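Long-range contact in putative oxidoreductase with NAD(P)-binding Rossmann-fold domain (Clostridium difficile, PDB 3UUW), which is a putative oxidoreductase of the GFO/IDH/MocA family that probably binds NAD(P) in its Rossmann-fold domain: residues 157-168 with 192-203. Residues are numbered along the deposited sequence; the frame is centred on the assembly and turned at random.
Sequences NVRFDSTLIDDY and LTDNKNLIFVSH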
ATOM      1  N   ASN A 157      32.512  11.423   0.050  1.00 49.32           N
ATOM      2  CA  ASN A 157      33.732  11.767   0.766  1.00 48.65           C
ATOM      3  C   ASN A 157      33.775  13.231   1.212  1.00 47.16           C
ATOM      4  O   ASN A 157      34.539  14.044   0.696  1.00 47.79           O
ATOM      5  CB  ASN A 157      34.973  11.398  -0.050  1.00 50.20           C
ATOM      6  CG  ASN A 157      36.232  11.308   0.805  1.00 51.50           C
ATOM      7  OD1 ASN A 157      36.163  11.246   2.034  1.00 48.43           O
ATOM      8  ND2 ASN A 157      37.392  11.283   0.152  1.00 54.73           N
ATOM      9  N   VAL A 158      32.921  13.553   2.177  1.00 44.60           N
ATOM     10  CA  VAL A 158      32.917  14.860   2.812  1.00 43.18           C
ATOM     11  C   VAL A 158      32.862  14.560   4.298  1.00 40.70           C
ATOM     12  O   VAL A 158      32.263  13.562   4.703  1.00 37.94           O
ATOM     13  CB  VAL A 158      31.720  15.707   2.397  1.00 43.39           C
ATOM     14  CG1 VAL A 158      31.928  17.149   2.853  1.00 44.26           C
ATOM     15  CG2 VAL A 158      31.526  15.654   0.884  1.00 44.90           C
ATOM     16  N   ARG A 159      33.510  15.382   5.114  1.00 39.11           N
ATOM     17  CA  ARG A 159      33.515  15.116   6.543  1.00 37.36           C
ATOM     18  C   ARG A 159      32.067  15.120   7.073  1.00 34.10           C
ATOM     19  O   ARG A 159      31.213  15.857   6.585  1.00 31.91           O
ATOM     20  CB  ARG A 159      34.400  16.108   7.291  1.00 38.68           C
ATOM     21  CG  ARG A 159      34.758  15.636   8.680  1.00 40.76           C
ATOM     22  CD  ARG A 159      35.759  16.546   9.375  1.00 45.70           C
ATOM     23  NE  ARG A 159      36.043  16.026  10.710  1.00 49.61           N
ATOM     24  CZ  ARG A 159      36.891  16.563  11.579  1.00 54.47           C
ATOM     25  NH1 ARG A 159      37.574  17.666  11.276  1.00 56.50           N
ATOM     26  NH2 ARG A 159      37.056  15.986  12.764  1.00 56.06           N
ATOM     27  N   PHE A 160      31.809  14.278   8.063  1.00 31.59           N
ATOM     28  CA  PHE A 160      30.439  14.100   8.587  1.00 29.67           C
ATOM     29  C   PHE A 160      29.770  15.405   9.035  1.00 28.26           C
ATOM     30  O   PHE A 160      28.557  15.555   8.893  1.00 25.67           O
ATOM     31  CB  PHE A 160      30.446  13.099   9.732  1.00 29.47           C
ATOM     32  CG  PHE A 160      30.999  13.662  11.008  1.00 30.78           C
ATOM     33  CD1 PHE A 160      32.367  13.733  11.219  1.00 35.24           C
ATOM     34  CD2 PHE A 160      30.143  14.144  11.991  1.00 31.21           C
ATOM     35  CE1 PHE A 160      32.879  14.267  12.390  1.00 35.21           C
ATOM     36  CE2 PHE A 160      30.646  14.670  13.170  1.00 33.80           C
ATOM     37  CZ  PHE A 160      32.020  14.735  13.368  1.00 34.21           C
ATOM     38  N   ASP A 161      30.534  16.341   9.605  1.00 29.52           N
ATOM     39  CA  ASP A 161      29.935  17.594  10.079  1.00 29.83           C
ATOM     40  C   ASP A 161      29.254  18.393   8.962  1.00 29.45           C
ATOM     41  O   ASP A 161      28.215  19.013   9.186  1.00 29.56           O
ATOM     42  CB  ASP A 161      30.929  18.462  10.871  1.00 31.11           C
ATOM     43  CG  ASP A 161      32.204  18.785  10.097  1.00 36.12           C
ATOM     44  OD1 ASP A 161      32.698  17.945   9.310  1.00 37.11           O
ATOM     45  OD2 ASP A 161      32.732  19.898  10.299  1.00 41.91           O
ATOM     46  N   SER A 162      29.822  18.361   7.765  1.00 31.20           N
ATOM     47  CA  SER A 162      29.216  19.026   6.609  1.00 31.24           C
ATOM     48  C   SER A 162      27.851  18.416   6.292  1.00 30.40           C
ATOM     49  O   SER A 162      26.877  19.121   6.078  1.00 28.58           O
ATOM     50  CB  SER A 162      30.132  18.904   5.396  1.00 32.97           C
ATOM     51  OG  SER A 162      31.400  19.426   5.704  1.00 38.00           O
ATOM     52  N   THR A 163      27.787  17.092   6.275  1.00 29.01           N
ATOM     53  CA  THR A 163      26.527  16.393   6.007  1.00 26.53           C
ATOM     54  C   THR A 163      25.478  16.671   7.100  1.00 24.01           C
ATOM     55  O   THR A 163      24.309  16.873   6.819  1.00 22.38           O
ATOM     56  CB  THR A 163      26.784  14.886   5.853  1.00 26.43           C
ATOM     57  OG1 THR A 163      27.844  14.690   4.906  1.00 29.29           O
ATOM     58  CG2 THR A 163      25.547  14.166   5.370  1.00 24.89           C
ATOM     59  N   LEU A 164      25.905  16.722   8.360  1.00 22.38           N
ATOM     60  CA  LEU A 164      24.964  17.023   9.421  1.00 21.93           C
ATOM     61  C   LEU A 164      24.317  18.416   9.249  1.00 22.67           C
ATOM     62  O   LEU A 164      23.112  18.538   9.275  1.00 20.21           O
ATOM     63  CB  LEU A 164      25.646  16.924  10.785  1.00 22.06           C
ATOM     64  CG  LEU A 164      26.062  15.533  11.263  1.00 21.25           C
ATOM     65  CD1 LEU A 164      26.741  15.639  12.629  1.00 24.74           C
ATOM     66  CD2 LEU A 164      24.872  14.543  11.308  1.00 19.33           C
ATOM     67  N   ILE A 165      25.154  19.427   9.031  0.50 23.57           N
ATOM     68  CA  ILE A 165      24.704  20.806   8.905  0.50 24.41           C
ATOM     69  C   ILE A 165      23.895  21.059   7.636  0.50 24.96           C
ATOM     70  O   ILE A 165      22.996  21.898   7.623  0.50 25.20           O
ATOM     71  CB  ILE A 165      25.915  21.775   8.925  0.50 25.57           C
ATOM     72  CG1 ILE A 165      26.649  21.683  10.263  0.50 26.43           C
ATOM     73  CG2 ILE A 165      25.453  23.194   8.722  0.50 26.51           C
ATOM     74  CD1 ILE A 165      25.806  22.137  11.434  0.50 25.98           C
ATOM     75  N   ASP A 166      24.207  20.301   6.592  1.00 26.13           N
ATOM     76  CA  ASP A 166      23.614  20.457   5.263  1.00 27.54           C
ATOM     77  C   ASP A 166      22.307  19.696   5.085  1.00 27.08           C
ATOM     78  O   ASP A 166      21.401  20.176   4.405  1.00 27.93           O
ATOM     79  CB  ASP A 166      24.611  19.963   4.210  1.00 30.54           C
ATOM     80  CG  ASP A 166      24.185  20.289   2.792  1.00 35.73           C
ATOM     81  OD1 ASP A 166      23.833  21.462   2.520  1.00 39.49           O
ATOM     82  OD2 ASP A 166      24.236  19.373   1.940  1.00 41.46           O
ATOM     83  N   ASP A 167      22.210  18.507   5.681  1.00 25.69           N
ATOM     84  CA  ASP A 167      21.049  17.656   5.460  1.00 25.25           C
ATOM     85  C   ASP A 167      20.344  17.185   6.724  1.00 21.69           C
ATOM     86  O   ASP A 167      19.125  17.281   6.813  1.00 22.55           O
ATOM     87  CB  ASP A 167      21.425  16.467   4.598  1.00 25.74           C
ATOM     88  CG  ASP A 167      20.216  15.842   3.901  1.00 30.53           C
ATOM     89  OD1 ASP A 167      19.083  16.371   4.028  1.00 38.67           O
ATOM     90  OD2 ASP A 167      20.396  14.812   3.221  1.00 38.67           O
ATOM     91  N   TYR A 168      21.084  16.693   7.715  1.00 19.67           N
ATOM     92  CA  TYR A 168      20.445  16.264   8.960  1.00 16.64           C
ATOM     93  C   TYR A 168      19.738  17.437   9.638  1.00 17.65           C
ATOM     94  O   TYR A 168      18.802  17.236  10.412  1.00 18.12           O
ATOM     95  CB  TYR A 168      21.456  15.673   9.913  1.00 17.66           C
ATOM     96  CG  TYR A 168      20.910  14.936  11.118  1.00 15.16           C
ATOM     97  CD1 TYR A 168      19.962  13.914  10.987  1.00 17.13           C
ATOM     98  CD2 TYR A 168      21.415  15.184  12.368  1.00 15.64           C
ATOM     99  CE1 TYR A 168      19.500  13.199  12.112  1.00 15.57           C
ATOM    100  CE2 TYR A 168      20.949  14.480  13.512  1.00 15.22           C
ATOM    101  CZ  TYR A 168      20.012  13.478  13.367  1.00 16.28           C
ATOM    102  OH  TYR A 168      19.597  12.778  14.491  1.00 16.74           O
ATOM    103  N   LEU A 192      30.494   6.548  11.636  1.00 26.08           N
ATOM    104  CA  LEU A 192      31.329   7.170  10.625  1.00 27.00           C
ATOM    105  C   LEU A 192      32.228   6.159   9.962  1.00 28.90           C
ATOM    106  O   LEU A 192      32.601   5.154  10.572  1.00 29.64           O
ATOM    107  CB  LEU A 192      32.232   8.239  11.267  1.00 27.31           C
ATOM    108  CG  LEU A 192      31.534   9.322  12.102  1.00 26.94           C
ATOM    109  CD1 LEU A 192      32.576  10.267  12.747  1.00 30.80           C
ATOM    110  CD2 LEU A 192      30.522  10.093  11.275  1.00 27.91           C
ATOM    111  N   THR A 193      32.584   6.439   8.713  1.00 30.09           N
ATOM    112  CA  THR A 193      33.578   5.635   8.006  1.00 33.05           C
ATOM    113  C   THR A 193      34.938   5.906   8.637  1.00 36.01           C
ATOM    114  O   THR A 193      35.093   6.833   9.453  1.00 36.24           O
ATOM    115  CB  THR A 193      33.671   6.003   6.509  1.00 33.09           C
ATOM    116  OG1 THR A 193      34.146   7.353   6.368  1.00 31.95           O
ATOM    117  CG2 THR A 193      32.334   5.843   5.816  1.00 32.55           C
ATOM    118  N   ASP A 194      35.921   5.100   8.267  1.00 39.48           N
ATOM    119  CA  ASP A 194      37.282   5.302   8.748  1.00 42.89           C
ATOM    120  C   ASP A 194      37.759   6.711   8.407  1.00 43.32           C
ATOM    121  O   ASP A 194      38.496   7.320   9.177  1.00 45.29           O
ATOM    122  CB  ASP A 194      38.242   4.260   8.156  1.00 46.04           C
ATOM    123  CG  ASP A 194      38.009   2.857   8.715  1.00 49.07           C
ATOM    124  OD1 ASP A 194      38.669   1.908   8.235  1.00 55.85           O
ATOM    125  OD2 ASP A 194      37.173   2.700   9.633  1.00 52.03           O
ATOM    126  N   ASN A 195      37.331   7.222   7.253  1.00 42.94           N
ATOM    127  CA  ASN A 195      37.703   8.570   6.808  1.00 43.70           C
ATOM    128  C   ASN A 195      36.766   9.671   7.306  1.00 40.80           C
ATOM    129  O   ASN A 195      36.753  10.760   6.742  1.00 40.81           O
ATOM    130  CB  ASN A 195      37.796   8.619   5.275  1.00 44.55           C
ATOM    131  CG  ASN A 195      39.002   7.864   4.738  1.00 49.48           C
ATOM    132  OD1 ASN A 195      40.021   7.727   5.416  1.00 55.21           O
ATOM    133  ND2 ASN A 195      38.895   7.380   3.504  1.00 53.20           N
ATOM    134  N   LYS A 196      35.994   9.383   8.358  1.00 38.50           N
ATOM    135  CA  LYS A 196      35.098  10.364   8.994  1.00 36.77           C
ATOM    136  C   LYS A 196      33.913  10.863   8.163  1.00 33.69           C
ATOM    137  O   LYS A 196      33.400  11.970   8.408  1.00 32.38           O
ATOM    138  CB  LYS A 196      35.901  11.556   9.562  1.00 39.39           C
ATOM    139  CG  LYS A 196      36.365  11.381  11.003  1.00 43.87           C
ATOM    140  CD  LYS A 196      37.065  10.069  11.232  1.00 48.74           C
ATOM    141  CE  LYS A 196      37.543   9.943  12.663  1.00 51.87           C
ATOM    142  NZ  LYS A 196      38.216   8.637  12.879  1.00 55.22           N
ATOM    143  N   ASN A 197      33.455  10.049   7.214  1.00 30.59           N
ATOM    144  CA  ASN A 197      32.249  10.366   6.453  1.00 29.72           C
ATOM    145  C   ASN A 197      31.035   9.817   7.231  1.00 26.18           C
ATOM    146  O   ASN A 197      31.143   8.774   7.881  1.00 25.60           O
ATOM    147  CB  ASN A 197      32.293   9.732   5.073  1.00 30.28           C
ATOM    148  CG  ASN A 197      33.619   9.953   4.368  1.00 33.12           C
ATOM    149  OD1 ASN A 197      34.284   8.999   3.995  1.00 36.58           O
ATOM    150  ND2 ASN A 197      34.032  11.211   4.228  1.00 35.22           N
ATOM    151  N   LEU A 198      29.893  10.497   7.141  1.00 25.25           N
ATOM    152  CA  LEU A 198      28.680  10.062   7.828  1.00 23.90           C
ATOM    153  C   LEU A 198      28.051   8.836   7.185  1.00 23.84           C
ATOM    154  O   LEU A 198      27.759   8.831   5.981  1.00 23.52           O
ATOM    155  CB  LEU A 198      27.629  11.184   7.831  1.00 22.98           C
ATOM    156  CG  LEU A 198      26.303  10.869   8.554  1.00 21.12           C
ATOM    157  CD1 LEU A 198      26.552  10.603  10.027  1.00 24.68           C
ATOM    158  CD2 LEU A 198      25.307  11.997   8.380  1.00 23.27           C
ATOM    159  N   ILE A 199      27.832   7.806   7.992  1.00 23.96           N
ATOM    160  CA  ILE A 199      27.062   6.623   7.566  1.00 23.61           C
ATOM    161  C   ILE A 199      25.637   6.700   8.127  1.00 21.21           C
ATOM    162  O   ILE A 199      24.646   6.639   7.394  1.00 20.64           O
ATOM    163  CB  ILE A 199      27.686   5.298   8.067  1.00 23.84           C
ATOM    164  CG1 ILE A 199      29.100   5.082   7.523  1.00 28.49           C
ATOM    165  CG2 ILE A 199      26.776   4.102   7.676  1.00 24.60           C
ATOM    166  CD1 ILE A 199      29.828   3.940   8.187  1.00 29.81           C
ATOM    167  N   PHE A 200      25.543   6.814   9.443  1.00 19.71           N
ATOM    168  CA  PHE A 200      24.244   6.829  10.119  1.00 17.97           C
ATOM    169  C   PHE A 200      24.296   7.720  11.334  1.00 17.22           C
ATOM    170  O   PHE A 200      25.301   7.761  12.031  1.00 18.11           O
ATOM    171  CB  PHE A 200      23.902   5.398  10.525  1.00 18.60           C
ATOM    172  CG  PHE A 200      22.641   5.271  11.316  1.00 17.11           C
ATOM    173  CD1 PHE A 200      21.412   5.219  10.672  1.00 18.34           C
ATOM    174  CD2 PHE A 200      22.666   5.218  12.693  1.00 18.89           C
ATOM    175  CE1 PHE A 200      20.219   5.126  11.392  1.00 18.68           C
ATOM    176  CE2 PHE A 200      21.469   5.125  13.417  1.00 18.37           C
ATOM    177  CZ  PHE A 200      20.251   5.058  12.754  1.00 18.52           C
ATOM    178  N   VAL A 201      23.201   8.436  11.591  1.00 17.18           N
ATOM    179  CA  VAL A 201      23.079   9.251  12.784  1.00 17.45           C
ATOM    180  C   VAL A 201      21.663   9.143  13.293  1.00 17.21           C
ATOM    181  O   VAL A 201      20.717   9.081  12.514  1.00 17.37           O
ATOM    182  CB  VAL A 201      23.449  10.736  12.534  1.00 17.63           C
ATOM    183  CG1 VAL A 201      22.549  11.359  11.497  1.00 17.01           C
ATOM    184  CG2 VAL A 201      23.395  11.562  13.840  1.00 17.37           C
ATOM    185  N   SER A 202      21.532   9.131  14.607  0.50 18.33           N
ATOM    186  CA  SER A 202      20.233   9.100  15.245  0.50 17.68           C
ATOM    187  C   SER A 202      20.303   9.759  16.601  0.50 18.46           C
ATOM    188  O   SER A 202      21.344   9.732  17.263  0.50 19.45           O
ATOM    189  CB  SER A 202      19.741   7.664  15.383  0.50 18.38           C
ATOM    190  OG  SER A 202      18.543   7.629  16.125  0.50 19.42           O
ATOM    191  N   HIS A 203      19.186  10.364  16.998  1.00 17.10           N
ATOM    192  CA  HIS A 203      19.051  10.992  18.305  1.00 17.99           C
ATOM    193  C   HIS A 203      17.693  10.750  18.886  1.00 17.76           C
ATOM    194  O   HIS A 203      16.726  10.508  18.169  1.00 16.37           O
ATOM    195  CB  HIS A 203      19.293  12.486  18.227  1.00 17.56           C
ATOM    196  CG  HIS A 203      20.717  12.820  17.958  1.00 18.07           C
ATOM    197  ND1 HIS A 203      21.221  12.950  16.684  1.00 17.58           N
ATOM    198  CD2 HIS A 203      21.761  12.957  18.797  1.00 18.64           C
ATOM    199  CE1 HIS A 203      22.517  13.199  16.756  1.00 18.56           C
ATOM    200  NE2 HIS A 203      22.875  13.182  18.026  1.00 19.84           N
TER
HETATM  201  O   HOH W   1      29.784  12.689   5.246  1.00 32.39           O
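Tyr168 reaches from the helix to Val201 and His203 on the strand. CB leaves the helix toward the strand, and with CG anti to the backbone N (chi1 -168°) the ring is carried on to meet it. There Val201 CG1 sits over the ring centre in a CH-pi contact, nearest to CE1 at 3.6 Å and then to CD1; the beta-branched valine spreads across the ring, its CG2 reaching CE2, which also meets His203 ND1. At the tip, OH shares a hydrogen bond of 2.7 Å with His203 ND1, and Thr214 gives this buried hydroxyl a further partner. Tyrosine thus offers an apolar face and a polar end, while His203 uses both ring nitrogens, NE2 turning to Glu188.

Leu164, whose branched end suits a seam between two side chains, touches both Val201 CG1 and Leu198 CD2 with CD2. Phe160, in the helix's first turn, offers a flat apolar face to Leu192 CD1, while its backbone N donates to Lys196 O (2.8 Å). Just before the helix, Asn197 ND2 gives its two hydrogens to Asn157 OD1 (3.1 Å), on a lone pair, and Val158 O (3.0 Å), from above the carbonyl plane; Asn197 OD1 receives Thr193 OG1, which helps hold the amide's rotation. A water donates to Val158 O, accepts from Leu198 N and bonds Thr163 OG1, joining the two backbones.

The axes of 160-168 and 198-203 cross at -52° and approach to 8.8 Å. Helix 160-179 packs here on the large mixed sheet of the C-terminal domain, where strand 198-206 lies between 184-192 and 211-217, and helix 295-305 adds Ile304 against Leu164 and Leu300 against Tyr168.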